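Local coordinates for protein terminal uridylyltransferase 1 (Trypanosoma brucei, PDB 5HZD) that adds uridines from UTP to the 3'-hydroxyl of guide RNAs, ribosomal RNAs and some mRNAs during mitochondrial RNA editing, at residues V113-W118 / P312-L317; S297-K302 / E466-E471; K318-T323 / T489-G494; N327-V330 / F334-Y337. All coordinates share one frame; numbering follows the deposited sequence. Where two conformers were deposited one is given.

Contact 1: V113-W118 / P312-L317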
loop_
_atom_site.group_PDB
_atom_site.type_symbol
_atom_site.label_atom_id
_atom_site.label_comp_id
_atom_site.label_asym_id
_atom_site.label_seq_id
_atom_site.Cartn_x
_atom_site.Cartn_y
_atom_site.Cartn_z
ATOM N N VAL A 113 2.036 -1.907 7.206
ATOM C CA VAL A 113 2.991 -1.078 7.913
ATOM C C VAL A 113 2.349 0.256 8.248
ATOM O O VAL A 113 2.291 0.633 9.412
ATOM C CB VAL A 113 4.260 -0.883 7.087
ATOM C CG1 VAL A 113 5.206 0.133 7.772
ATOM C CG2 VAL A 113 4.969 -2.215 6.966
ATOM N N ALA A 114 1.838 0.944 7.241
ATOM C CA ALA A 114 1.321 2.301 7.438
ATOM C C ALA A 114 0.167 2.373 8.442
ATOM O O ALA A 114 0.116 3.326 9.231
ATOM C CB ALA A 114 0.883 2.870 6.110
ATOM N N MET A 115 -0.720 1.372 8.447
ATOM C CA MET A 115 -1.923 1.396 9.305
ATOM C C MET A 115 -1.821 0.477 10.501
ATOM O O MET A 115 -2.713 0.480 11.344
ATOM C CB MET A 115 -3.173 0.978 8.521
ATOM C CG MET A 115 -3.377 1.709 7.213
ATOM S SD MET A 115 -4.019 3.373 7.554
ATOM C CE MET A 115 -3.815 4.151 5.956
ATOM N N GLY A 116 -0.766 -0.334 10.577
ATOM C CA GLY A 116 -0.569 -1.222 11.715
ATOM C C GLY A 116 -1.627 -2.297 11.876
ATOM O O GLY A 116 -1.730 -2.902 12.934
ATOM N N VAL A 117 -2.394 -2.544 10.812
ATOM C CA VAL A 117 -3.400 -3.598 10.803
ATOM C C VAL A 117 -3.458 -4.195 9.394
ATOM O O VAL A 117 -2.989 -3.568 8.429
ATOM C CB VAL A 117 -4.830 -3.061 11.154
ATOM C CG1 VAL A 117 -4.876 -2.501 12.561
ATOM C CG2 VAL A 117 -5.291 -2.023 10.129
ATOM N N TRP A 118 -4.048 -5.390 9.277
ATOM C CA TRP A 118 -4.302 -5.996 7.964
ATOM C C TRP A 118 -5.639 -6.745 8.014
ATOM O O TRP A 118 -5.907 -7.454 8.979
ATOM C CB TRP A 118 -3.148 -6.929 7.591
ATOM C CG TRP A 118 -3.301 -7.584 6.221
ATOM C CD1 TRP A 118 -3.440 -6.965 5.021
ATOM C CD2 TRP A 118 -3.287 -8.986 5.954
ATOM N NE1 TRP A 118 -3.517 -7.892 4.014
ATOM C CE2 TRP A 118 -3.447 -9.142 4.560
ATOM C CE3 TRP A 118 -3.180 -10.124 6.755
ATOM C CZ2 TRP A 118 -3.458 -10.395 3.942
ATOM C CZ3 TRP A 118 -3.217 -11.369 6.138
ATOM C CH2 TRP A 118 -3.372 -11.489 4.747
ATOM N N PRO A 312 -8.062 6.157 11.103
ATOM C CA PRO A 312 -9.441 6.080 10.599
ATOM C C PRO A 312 -9.724 7.115 9.511
ATOM O O PRO A 312 -10.346 6.807 8.474
ATOM C CB PRO A 312 -10.284 6.316 11.867
ATOM C CG PRO A 312 -9.437 5.675 12.943
ATOM C CD PRO A 312 -8.031 6.171 12.582
ATOM N N GLY A 313 -9.228 8.337 9.676
ATOM C CA GLY A 313 -9.451 9.321 8.633
ATOM C C GLY A 313 -8.749 8.965 7.334
ATOM O O GLY A 313 -9.291 9.211 6.268
ATOM N N ALA A 314 -7.537 8.418 7.431
ATOM C CA ALA A 314 -6.782 8.055 6.248
ATOM C C ALA A 314 -7.508 6.957 5.488
ATOM O O ALA A 314 -7.546 6.976 4.245
ATOM C CB ALA A 314 -5.399 7.575 6.648
ATOM N N ILE A 315 -8.095 6.015 6.213
ATOM C CA ILE A 315 -8.847 4.919 5.567
ATOM C C ILE A 315 -10.076 5.421 4.830
ATOM O O ILE A 315 -10.315 5.079 3.647
ATOM C CB ILE A 315 -9.194 3.863 6.619
ATOM C CG1 ILE A 315 -7.893 3.179 7.067
ATOM C CG2 ILE A 315 -10.181 2.824 6.069
ATOM C CD1 ILE A 315 -8.102 2.340 8.347
ATOM N N VAL A 316 -10.833 6.297 5.483
ATOM C CA VAL A 316 -12.031 6.848 4.854
ATOM C C VAL A 316 -11.671 7.715 3.660
ATOM O O VAL A 316 -12.346 7.667 2.628
ATOM C CB VAL A 316 -12.878 7.647 5.884
ATOM C CG1 VAL A 316 -13.964 8.472 5.196
ATOM C CG2 VAL A 316 -13.491 6.686 6.884
ATOM N N LEU A 317 -10.589 8.487 3.762
ATOM C CA LEU A 317 -10.156 9.293 2.620
ATOM C C LEU A 317 -9.652 8.452 1.453
ATOM O O LEU A 317 -9.833 8.830 0.304
ATOM C CB LEU A 317 -9.082 10.296 3.036
ATOM C CG LEU A 317 -9.706 11.432 3.865
ATOM C CD1 LEU A 317 -8.600 12.327 4.428
ATOM C CD2 LEU A 317 -10.718 12.299 3.056
#
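M115, next to helix 111-114 in the chain, faces one side of helix 310-324 with its backbone well clear of it, the M115 CA lying 8.6 Å from the I315 CA. The space between the two backbones is spanned by the thioether of M115. CG of M115 stands beside its backbone N (chi1 -51°), and a bend at chi2 (-77°) turns the terminal methyl, CE, onto the small side chain of A314, with CE at 3.8 Å from A314 CB. One atom back, M115 SD lies 3.9 Å from CG1 of I315, and the two side chains run past each other, pointing opposite ways. A314 also rests on N340 and W343 of helix 336-349, while M115 touches L304. A hydrogen bond from R311 to the carbonyl O of M115 ties the same turn to the start of helix 310-324. The contact thus joins the nucleotidyltransferase palm, near S111, a probable UTP ligand, to the helix that carries the UTP-binding K318. Between 113-118 and 312-317 themselves the buried side chains meet through apolar contact alone, probably by dispersion, and the flexible, polarisable thioether imposes little directional demand.

Contact 2: S297-K302 / E466-E471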
loop_
_atom_site.group_PDB
_atom_site.type_symbol
_atom_site.label_atom_id
_atom_site.label_comp_id
_atom_site.label_asym_id
_atom_site.label_seq_id
_atom_site.Cartn_x
_atom_site.Cartn_y
_atom_site.Cartn_z
ATOM N N SER A 297 6.408 3.701 3.610
ATOM C CA SER A 297 5.409 3.152 4.540
ATOM C C SER A 297 5.778 3.471 5.989
ATOM O O SER A 297 4.906 3.740 6.821
ATOM C CB SER A 297 5.275 1.628 4.357
ATOM O OG SER A 297 4.791 1.311 3.058
ATOM N N THR A 298 7.069 3.480 6.301
ATOM C CA THR A 298 7.528 3.731 7.648
ATOM C C THR A 298 7.288 5.204 8.009
ATOM O O THR A 298 6.882 5.507 9.138
ATOM C CB THR A 298 9.010 3.347 7.767
ATOM O OG1 THR A 298 9.150 1.959 7.425
ATOM C CG2 THR A 298 9.509 3.578 9.169
ATOM N N LEU A 299 7.455 6.111 7.047
ATOM C CA LEU A 299 7.118 7.524 7.305
ATOM C C LEU A 299 5.618 7.684 7.599
ATOM O O LEU A 299 5.240 8.378 8.571
ATOM C CB LEU A 299 7.471 8.373 6.078
ATOM C CG LEU A 299 7.116 9.867 6.214
ATOM C CD1 LEU A 299 7.801 10.497 7.413
ATOM C CD2 LEU A 299 7.488 10.576 4.896
ATOM N N LEU A 300 4.785 7.032 6.779
ATOM C CA LEU A 300 3.338 7.085 6.994
ATOM C C LEU A 300 3.007 6.550 8.364
ATOM O O LEU A 300 2.212 7.160 9.071
ATOM C CB LEU A 300 2.543 6.310 5.925
ATOM C CG LEU A 300 2.638 6.861 4.490
ATOM C CD1 LEU A 300 1.807 6.037 3.578
ATOM C CD2 LEU A 300 2.136 8.306 4.430
ATOM N N ARG A 301 3.608 5.421 8.756
ATOM C CA ARG A 301 3.264 4.816 10.047
ATOM C C ARG A 301 3.535 5.754 11.213
ATOM O O ARG A 301 2.692 5.897 12.132
ATOM C CB ARG A 301 4.030 3.504 10.227
ATOM C CG ARG A 301 3.566 2.717 11.414
ATOM C CD ARG A 301 4.440 1.492 11.606
ATOM N NE ARG A 301 4.121 0.893 12.898
ATOM C CZ ARG A 301 4.687 1.232 14.067
ATOM N NH1 ARG A 301 5.659 2.145 14.133
ATOM N NH2 ARG A 301 4.279 0.645 15.184
ATOM N N LYS A 302 4.676 6.433 11.190
ATOM C CA LYS A 302 5.031 7.335 12.274
ATOM C C LYS A 302 4.009 8.468 12.399
ATOM O O LYS A 302 3.516 8.758 13.499
ATOM C CB LYS A 302 6.435 7.871 12.019
ATOM C CG LYS A 302 7.003 8.642 13.171
ATOM C CD LYS A 302 8.496 8.899 12.944
ATOM C CE LYS A 302 9.108 9.696 14.085
ATOM N NZ LYS A 302 9.079 8.984 15.405
ATOM N N GLU A 466 4.420 17.629 -2.990
ATOM C CA GLU A 466 5.828 17.253 -3.094
ATOM C C GLU A 466 6.018 15.814 -2.599
ATOM O O GLU A 466 5.580 15.457 -1.489
ATOM C CB GLU A 466 6.686 18.237 -2.282
ATOM C CG GLU A 466 8.209 17.918 -2.321
ATOM C CD GLU A 466 9.126 18.984 -1.722
ATOM O OE1 GLU A 466 8.709 19.834 -0.895
ATOM O OE2 GLU A 466 10.324 18.985 -2.095
ATOM N N ASP A 467 6.660 14.965 -3.409
ATOM C CA ASP A 467 7.009 13.621 -2.938
ATOM C C ASP A 467 8.100 13.728 -1.864
ATOM O O ASP A 467 9.115 14.422 -2.046
ATOM C CB ASP A 467 7.525 12.768 -4.100
ATOM C CG ASP A 467 7.758 11.340 -3.698
ATOM O OD1 ASP A 467 8.774 11.066 -3.046
ATOM O OD2 ASP A 467 6.941 10.486 -4.053
ATOM N N PRO A 468 7.895 13.063 -0.711
ATOM C CA PRO A 468 8.844 13.214 0.393
ATOM C C PRO A 468 10.289 12.822 0.069
ATOM O O PRO A 468 11.206 13.491 0.549
ATOM C CB PRO A 468 8.271 12.266 1.451
ATOM C CG PRO A 468 6.800 12.359 1.234
ATOM C CD PRO A 468 6.657 12.395 -0.283
ATOM N N TYR A 469 10.489 11.784 -0.742
ATOM C CA TYR A 469 11.864 11.283 -0.962
ATOM C C TYR A 469 12.398 11.430 -2.381
ATOM O O TYR A 469 13.609 11.312 -2.611
ATOM C CB TYR A 469 11.993 9.830 -0.484
ATOM C CG TYR A 469 11.733 9.678 1.002
ATOM C CD1 TYR A 469 12.584 10.264 1.953
ATOM C CD2 TYR A 469 10.629 8.966 1.450
ATOM C CE1 TYR A 469 12.337 10.144 3.312
ATOM C CE2 TYR A 469 10.375 8.834 2.804
ATOM C CZ TYR A 469 11.218 9.426 3.714
ATOM O OH TYR A 469 10.972 9.281 5.045
ATOM N N GLU A 470 11.525 11.709 -3.334
ATOM C CA GLU A 470 12.004 12.032 -4.678
ATOM C C GLU A 470 11.957 13.544 -4.940
ATOM O O GLU A 470 10.875 14.113 -5.150
ATOM C CB GLU A 470 11.200 11.266 -5.713
ATOM C CG GLU A 470 11.708 11.463 -7.135
ATOM C CD GLU A 470 11.331 10.317 -8.064
ATOM O OE1 GLU A 470 11.267 10.545 -9.295
ATOM O OE2 GLU A 470 11.117 9.187 -7.561
ATOM N N GLU A 471 13.107 14.206 -4.981
ATOM C CA GLU A 471 13.070 15.637 -5.276
ATOM C C GLU A 471 12.608 15.919 -6.708
ATOM O O GLU A 471 12.795 15.117 -7.634
ATOM C CB GLU A 471 14.389 16.349 -4.977
ATOM C CG GLU A 471 14.211 17.850 -4.721
ATOM C CD GLU A 471 15.543 18.585 -4.613
ATOM O OE1 GLU A 471 15.557 19.836 -4.719
ATOM O OE2 GLU A 471 16.581 17.910 -4.421
#
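The phenol ring of Y469 has CB of P468 over one face, 4.1 Å above the plane and offset toward the rim, while CD2 of L299 approaches the ring at a slant from helix 292-304. At the hydroxyl end of the ring, Y469 OH is 3.7 Å from L299 CD2 and 3.8 Å from L299 CB. The same methyl, L299 CD2, also reaches the pyrrolidine, 3.9 Å from P468 CB, so a single branch of the leucine fills the angle between proline and tyrosine. It gets there because L299 projects its CG away from its own backbone N (chi1 178°). The hydroxyl still finds a polar partner, the carbonyl O of P358. The loop that presents both rings is shaped by D467, whose OD1 accepts from Y469 N at 3.0 Å and, more directly, from E470 N at 2.8 Å (N-H...O 159°). The two amides arrive from opposite faces of the carboxylate plane, and the first of them makes an Asx turn. Residues 466-471 form part of the inferred nucleotide recognition motif, and L299 packs against its P468 and Y469. E466 forms a salt bridge with R421. P468 packs further against Y337 and I341 of helix 336-349, and Y469 against R295 and N296 of helix 292-304. The loop sits across these two helices, next to the UTP-binding residues S297 and Y337.

Contact 3: K318-T323 / T489-G494. With SO4 (sulfate ion), chain E.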
loop_
_atom_site.group_PDB
_atom_site.type_symbol
_atom_site.label_atom_id
_atom_site.label_comp_id
_atom_site.label_asym_id
_atom_site.label_seq_id
_atom_site.Cartn_x
_atom_site.Cartn_y
_atom_site.Cartn_z
ATOM N N LYS A 318 -9.003 7.323 1.722
ATOM C CA LYS A 318 -8.583 6.474 0.600
ATOM C C LYS A 318 -9.814 6.009 -0.155
ATOM O O LYS A 318 -9.843 6.090 -1.391
ATOM C CB LYS A 318 -7.854 5.241 1.109
ATOM C CG LYS A 318 -7.411 4.261 -0.025
ATOM C CD LYS A 318 -6.754 3.059 0.640
ATOM C CE LYS A 318 -5.717 2.401 -0.249
ATOM N NZ LYS A 318 -6.325 2.038 -1.545
ATOM N N ASP A 319 -10.828 5.523 0.571
ATOM C CA ASP A 319 -12.023 5.020 -0.083
ATOM C C ASP A 319 -12.753 6.155 -0.810
ATOM O O ASP A 319 -13.181 5.985 -1.946
ATOM C CB ASP A 319 -12.969 4.339 0.930
ATOM C CG ASP A 319 -12.389 3.058 1.507
ATOM O OD1 ASP A 319 -11.396 2.544 0.935
ATOM O OD2 ASP A 319 -12.953 2.576 2.525
ATOM N N TRP A 320 -12.908 7.306 -0.153
ATOM C CA TRP A 320 -13.527 8.470 -0.777
ATOM C C TRP A 320 -12.793 8.878 -2.056
ATOM O O TRP A 320 -13.403 9.221 -3.090
ATOM C CB TRP A 320 -13.553 9.659 0.187
ATOM C CG TRP A 320 -13.746 10.949 -0.544
ATOM C CD1 TRP A 320 -14.933 11.441 -1.022
ATOM C CD2 TRP A 320 -12.737 11.866 -0.959
ATOM N NE1 TRP A 320 -14.717 12.621 -1.685
ATOM C CE2 TRP A 320 -13.378 12.904 -1.680
ATOM C CE3 TRP A 320 -11.347 11.910 -0.807
ATOM C CZ2 TRP A 320 -12.682 13.988 -2.235
ATOM C CZ3 TRP A 320 -10.647 12.997 -1.347
ATOM C CH2 TRP A 320 -11.315 14.023 -2.053
ATOM N N SER A 321 -11.474 8.876 -1.985
ATOM C CA SER A 321 -10.707 9.366 -3.122
ATOM C C SER A 321 -10.881 8.451 -4.331
ATOM O O SER A 321 -10.976 8.928 -5.460
ATOM C CB SER A 321 -9.250 9.575 -2.730
ATOM O OG SER A 321 -8.576 8.337 -2.466
ATOM N N LYS A 322 -10.991 7.149 -4.088
ATOM C CA LYS A 322 -11.203 6.211 -5.195
ATOM C C LYS A 322 -12.623 6.317 -5.744
ATOM O O LYS A 322 -12.827 6.380 -6.965
ATOM C CB LYS A 322 -10.883 4.785 -4.758
ATOM C CG LYS A 322 -9.387 4.595 -4.566
ATOM C CD LYS A 322 -8.987 3.154 -4.473
ATOM C CE LYS A 322 -7.472 3.015 -4.547
ATOM N NZ LYS A 322 -6.927 3.433 -5.886
ATOM N N THR A 323 -13.621 6.383 -4.870
ATOM C CA THR A 323 -14.999 6.455 -5.335
ATOM C C THR A 323 -15.294 7.751 -6.078
ATOM O O THR A 323 -16.060 7.756 -7.040
ATOM C CB THR A 323 -16.044 6.266 -4.210
ATOM O OG1 THR A 323 -16.050 7.402 -3.337
ATOM C CG2 THR A 323 -15.757 5.012 -3.424
ATOM N N THR A 489 -14.034 20.040 -7.455
ATOM C CA THR A 489 -15.461 19.681 -7.371
ATOM C C THR A 489 -15.699 18.655 -6.279
ATOM O O THR A 489 -16.610 18.822 -5.440
ATOM C CB THR A 489 -16.005 19.067 -8.683
ATOM O OG1 THR A 489 -15.920 20.036 -9.735
ATOM C CG2 THR A 489 -17.467 18.674 -8.550
ATOM N N GLU A 490 -14.880 17.603 -6.291
ATOM C CA GLU A 490 -15.042 16.532 -5.305
ATOM C C GLU A 490 -14.722 16.984 -3.879
ATOM O O GLU A 490 -15.349 16.491 -2.919
ATOM C CB GLU A 490 -14.242 15.279 -5.691
ATOM C CG GLU A 490 -14.652 14.673 -7.058
ATOM C CD GLU A 490 -16.152 14.389 -7.198
ATOM O OE1 GLU A 490 -16.819 13.994 -6.205
ATOM O OE2 GLU A 490 -16.699 14.580 -8.329
ATOM N N LEU A 491 -13.791 17.920 -3.715
ATOM C CA LEU A 491 -13.516 18.416 -2.358
ATOM C C LEU A 491 -14.727 19.210 -1.851
ATOM O O LEU A 491 -15.109 19.072 -0.676
ATOM C CB LEU A 491 -12.247 19.264 -2.376
ATOM C CG LEU A 491 -10.983 18.436 -2.566
ATOM C CD1 LEU A 491 -9.845 19.342 -3.022
ATOM C CD2 LEU A 491 -10.587 17.709 -1.273
ATOM N N TYR A 492 -15.361 20.013 -2.712
ATOM C CA TYR A 492 -16.569 20.722 -2.278
ATOM C C TYR A 492 -17.655 19.720 -1.950
ATOM O O TYR A 492 -18.389 19.910 -0.978
ATOM C CB TYR A 492 -17.129 21.669 -3.361
ATOM C CG TYR A 492 -16.264 22.830 -3.722
ATOM C CD1 TYR A 492 -15.840 23.731 -2.755
ATOM C CD2 TYR A 492 -15.913 23.059 -5.048
ATOM C CE1 TYR A 492 -15.047 24.824 -3.096
ATOM C CE2 TYR A 492 -15.117 24.140 -5.405
ATOM C CZ TYR A 492 -14.699 25.017 -4.428
ATOM O OH TYR A 492 -13.900 26.092 -4.764
ATOM N N ARG A 493 -17.796 18.663 -2.766
ATOM C CA ARG A 493 -18.845 17.681 -2.572
ATOM C C ARG A 493 -18.627 16.967 -1.234
ATOM O O ARG A 493 -19.596 16.741 -0.486
ATOM C CB ARG A 493 -18.870 16.688 -3.729
ATOM C CG ARG A 493 -20.141 15.883 -3.772
ATOM C CD ARG A 493 -20.149 14.717 -4.739
ATOM N NE ARG A 493 -19.497 14.967 -6.020
ATOM C CZ ARG A 493 -20.061 15.496 -7.105
ATOM N NH1 ARG A 493 -21.335 15.909 -7.136
ATOM N NH2 ARG A 493 -19.316 15.628 -8.185
ATOM N N GLY A 494 -17.377 16.654 -0.910
ATOM C CA GLY A 494 -17.099 16.001 0.363
ATOM C C GLY A 494 -17.470 16.877 1.549
ATOM O O GLY A 494 -18.057 16.392 2.524
HETATM S S SO4 E . -24.560 16.549 -5.916
HETATM O O1 SO4 E . -24.194 16.495 -7.332
HETATM O O2 SO4 E . -23.361 16.427 -5.074
HETATM O O3 SO4 E . -25.473 15.442 -5.625
HETATM O O4 SO4 E . -25.224 17.827 -5.655
HETATM O O HOH W 1 -16.646 13.924 -3.298
#
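W320 of helix 310-324 pushes the edge of its indole against helix 481-497, where the six-membered ring abuts E490 O and is met obliquely by the tip of L491. This is helix-helix packing within the helical part of the enzyme, with one large aromatic side chain set against a helix that has a glycine, G494, on the facing side. The same stretch of helix 310-324 carries the UTP-binding K318 and K322. W320 CZ2 lies 3.7 Å from E490 O, near the plane of the ring, and W320 CH2 lies 3.8 Å from L491 CD2, the two side chains meeting at about a right angle. A chi1 of 161° places CG anti to the backbone N and directs the indole at helix 481-497. F403 meets the indole edge-to-face, and F509 also packs on it. A water accepts a hydrogen bond from the indole, W320 NE1 to water O being 2.8 Å, and donates to E490 O and E490 OE1, tying the tryptophan to both main chain and carboxylate. R493, one turn on, holds that carboxylate in a side-on, two-nitrogen salt bridge: R493 NE to E490 OE1 is 2.9 Å and R493 NH2 to E490 OE2 is 2.8 Å, nearly straight at 172° and 171°. Both oxygens lie in the guanidinium plane, but the carboxylate itself is clearly tilted from it. The remaining nitrogen bonds a sulfate ion, probably from the crystallisation liquor and also bonded to R39, with R493 NH1 2.9 Å from the sulfate O2.

Contact 4: N327-V330 / F334-Y337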
loop_
_atom_site.group_PDB
_atom_site.type_symbol
_atom_site.label_atom_id
_atom_site.label_comp_id
_atom_site.label_asym_id
_atom_site.label_seq_id
_atom_site.Cartn_x
_atom_site.Cartn_y
_atom_site.Cartn_z
ATOM N N ASN A 327 -8.492 9.789 -6.832
ATOM C CA ASN A 327 -7.405 8.822 -6.671
ATOM C C ASN A 327 -7.590 7.831 -7.822
ATOM O O ASN A 327 -8.496 7.007 -7.798
ATOM C CB ASN A 327 -7.547 8.128 -5.313
ATOM C CG ASN A 327 -6.510 7.025 -5.063
ATOM O OD1 ASN A 327 -5.846 6.537 -5.977
ATOM N ND2 ASN A 327 -6.377 6.629 -3.803
ATOM N N ASN A 328 -6.753 7.966 -8.853
ATOM C CA ASN A 328 -6.899 7.193 -10.089
ATOM C C ASN A 328 -5.643 7.459 -10.910
ATOM O O ASN A 328 -5.688 8.120 -11.934
ATOM C CB ASN A 328 -8.136 7.652 -10.846
ATOM C CG ASN A 328 -8.430 6.784 -12.039
ATOM O OD1 ASN A 328 -8.092 5.595 -12.052
ATOM N ND2 ASN A 328 -9.067 7.368 -13.051
ATOM N N SER A 329 -4.502 6.982 -10.424
ATOM C CA SER A 329 -3.225 7.334 -11.051
ATOM C C SER A 329 -3.100 6.886 -12.517
ATOM O O SER A 329 -2.414 7.549 -13.299
ATOM C CB SER A 329 -2.042 6.802 -10.237
ATOM O OG SER A 329 -2.119 5.383 -10.110
ATOM N N VAL A 330 -3.753 5.783 -12.891
ATOM C CA VAL A 330 -3.652 5.331 -14.291
ATOM C C VAL A 330 -4.161 6.375 -15.270
ATOM O O VAL A 330 -3.740 6.401 -16.426
ATOM C CB VAL A 330 -4.330 3.964 -14.589
ATOM C CG1 VAL A 330 -3.647 2.841 -13.815
ATOM C CG2 VAL A 330 -5.841 4.003 -14.332
ATOM N N PHE A 334 -4.429 11.457 -8.624
ATOM C CA PHE A 334 -3.504 11.159 -7.527
ATOM C C PHE A 334 -3.435 9.668 -7.205
ATOM O O PHE A 334 -4.320 8.883 -7.537
ATOM C CB PHE A 334 -3.960 11.884 -6.266
ATOM C CG PHE A 334 -3.793 13.365 -6.322
ATOM C CD1 PHE A 334 -2.556 13.940 -6.576
ATOM C CD2 PHE A 334 -4.878 14.197 -6.075
ATOM C CE1 PHE A 334 -2.400 15.324 -6.616
ATOM C CE2 PHE A 334 -4.720 15.573 -6.095
ATOM C CZ PHE A 334 -3.493 16.141 -6.365
ATOM N N THR A 335 -2.354 9.290 -6.544
ATOM C CA THR A 335 -2.221 7.960 -5.985
ATOM C C THR A 335 -2.734 7.939 -4.549
ATOM O O THR A 335 -2.960 8.990 -3.916
ATOM C CB THR A 335 -0.741 7.582 -5.918
ATOM O OG1 THR A 335 -0.033 8.572 -5.149
ATOM C CG2 THR A 335 -0.139 7.510 -7.303
ATOM N N SER A 336 -2.863 6.749 -3.984
ATOM C CA SER A 336 -3.240 6.657 -2.579
ATOM C C SER A 336 -2.200 7.310 -1.681
ATOM O O SER A 336 -2.539 7.941 -0.660
ATOM C CB SER A 336 -3.461 5.202 -2.171
ATOM O OG SER A 336 -4.610 4.696 -2.862
ATOM N N TYR A 337 -0.931 7.201 -2.044
ATOM C CA TYR A 337 0.118 7.858 -1.281
ATOM C C TYR A 337 -0.108 9.372 -1.272
ATOM O O TYR A 337 0.013 9.994 -0.213
ATOM C CB TYR A 337 1.481 7.536 -1.911
ATOM C CG TYR A 337 2.719 7.998 -1.162
ATOM C CD1 TYR A 337 2.886 7.747 0.189
ATOM C CD2 TYR A 337 3.778 8.588 -1.850
ATOM C CE1 TYR A 337 4.065 8.132 0.861
ATOM C CE2 TYR A 337 4.964 8.965 -1.192
ATOM C CZ TYR A 337 5.095 8.735 0.158
ATOM O OH TYR A 337 6.272 9.113 0.802
#
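The side-chain amide of N327 meets the hydroxyl of S336 in a short, straight bond, N327 ND2 to S336 OG 2.8 Å with an N-H...O angle of 170°, the oxygen lying in the amide plane. Beside it, N328 N donates to F334 O at 2.9 Å, in the carbonyl plane but with a more bent N-H. N327 CA adds a CA-H...O contact to the same carbonyl at 3.2 Å from F334 O, and the two backbones form a single beta bridge. N327 OD1 also comes within 3.2 Å of F334 O, a close approach of two acceptors without a bond. Further along, S329 CB rests against T335 CG2 at 3.6 Å. The amide is brought to S336 by extending CG of N327 away from its backbone N (chi1 176°). A second shell fixes its rotation: ND2 also donates to S321 OG, and OD1 takes a weak bond from K322 NZ, which may ease the crowding of oxygens. T335 OG1, as N-cap of helix 336-349, accepts from A338 N. F334 leads its ring away from 327-330, onto I465 and I479. K318, K322, S336 and Y337 all bind UTP; N327 is placed as a second-shell residue, probably orienting the S336 hydroxyl and, weakly, K322. Because S336 OG accepts from N327 and, weakly, from K318 NZ, its own proton would be expected to remain available to an acceptor such as a nucleotide oxygen.

How the contacts relate
Contacts 2, 3 and 4 hold UTP-binding residues, and contact 1 lies near them. Contacts 1 and 3 occupy successive parts of helix 310-324, their centres about 17 Å apart; contact 1 closes before contact 3 opens, and it ties the palm to this helix, whereas contact 3 ties the helix to helix 481-497. Contact 2 crosses both along the chain and touches contact 1 where helix 111-114 packs on helix 292-304. Contact 4 is nested inside the loops closed by contacts 2 and 3 and touches both, its centre about 15 Å and 12 Å from theirs. Palm, helices and recognition loop thus meet around the UTP-binding residues.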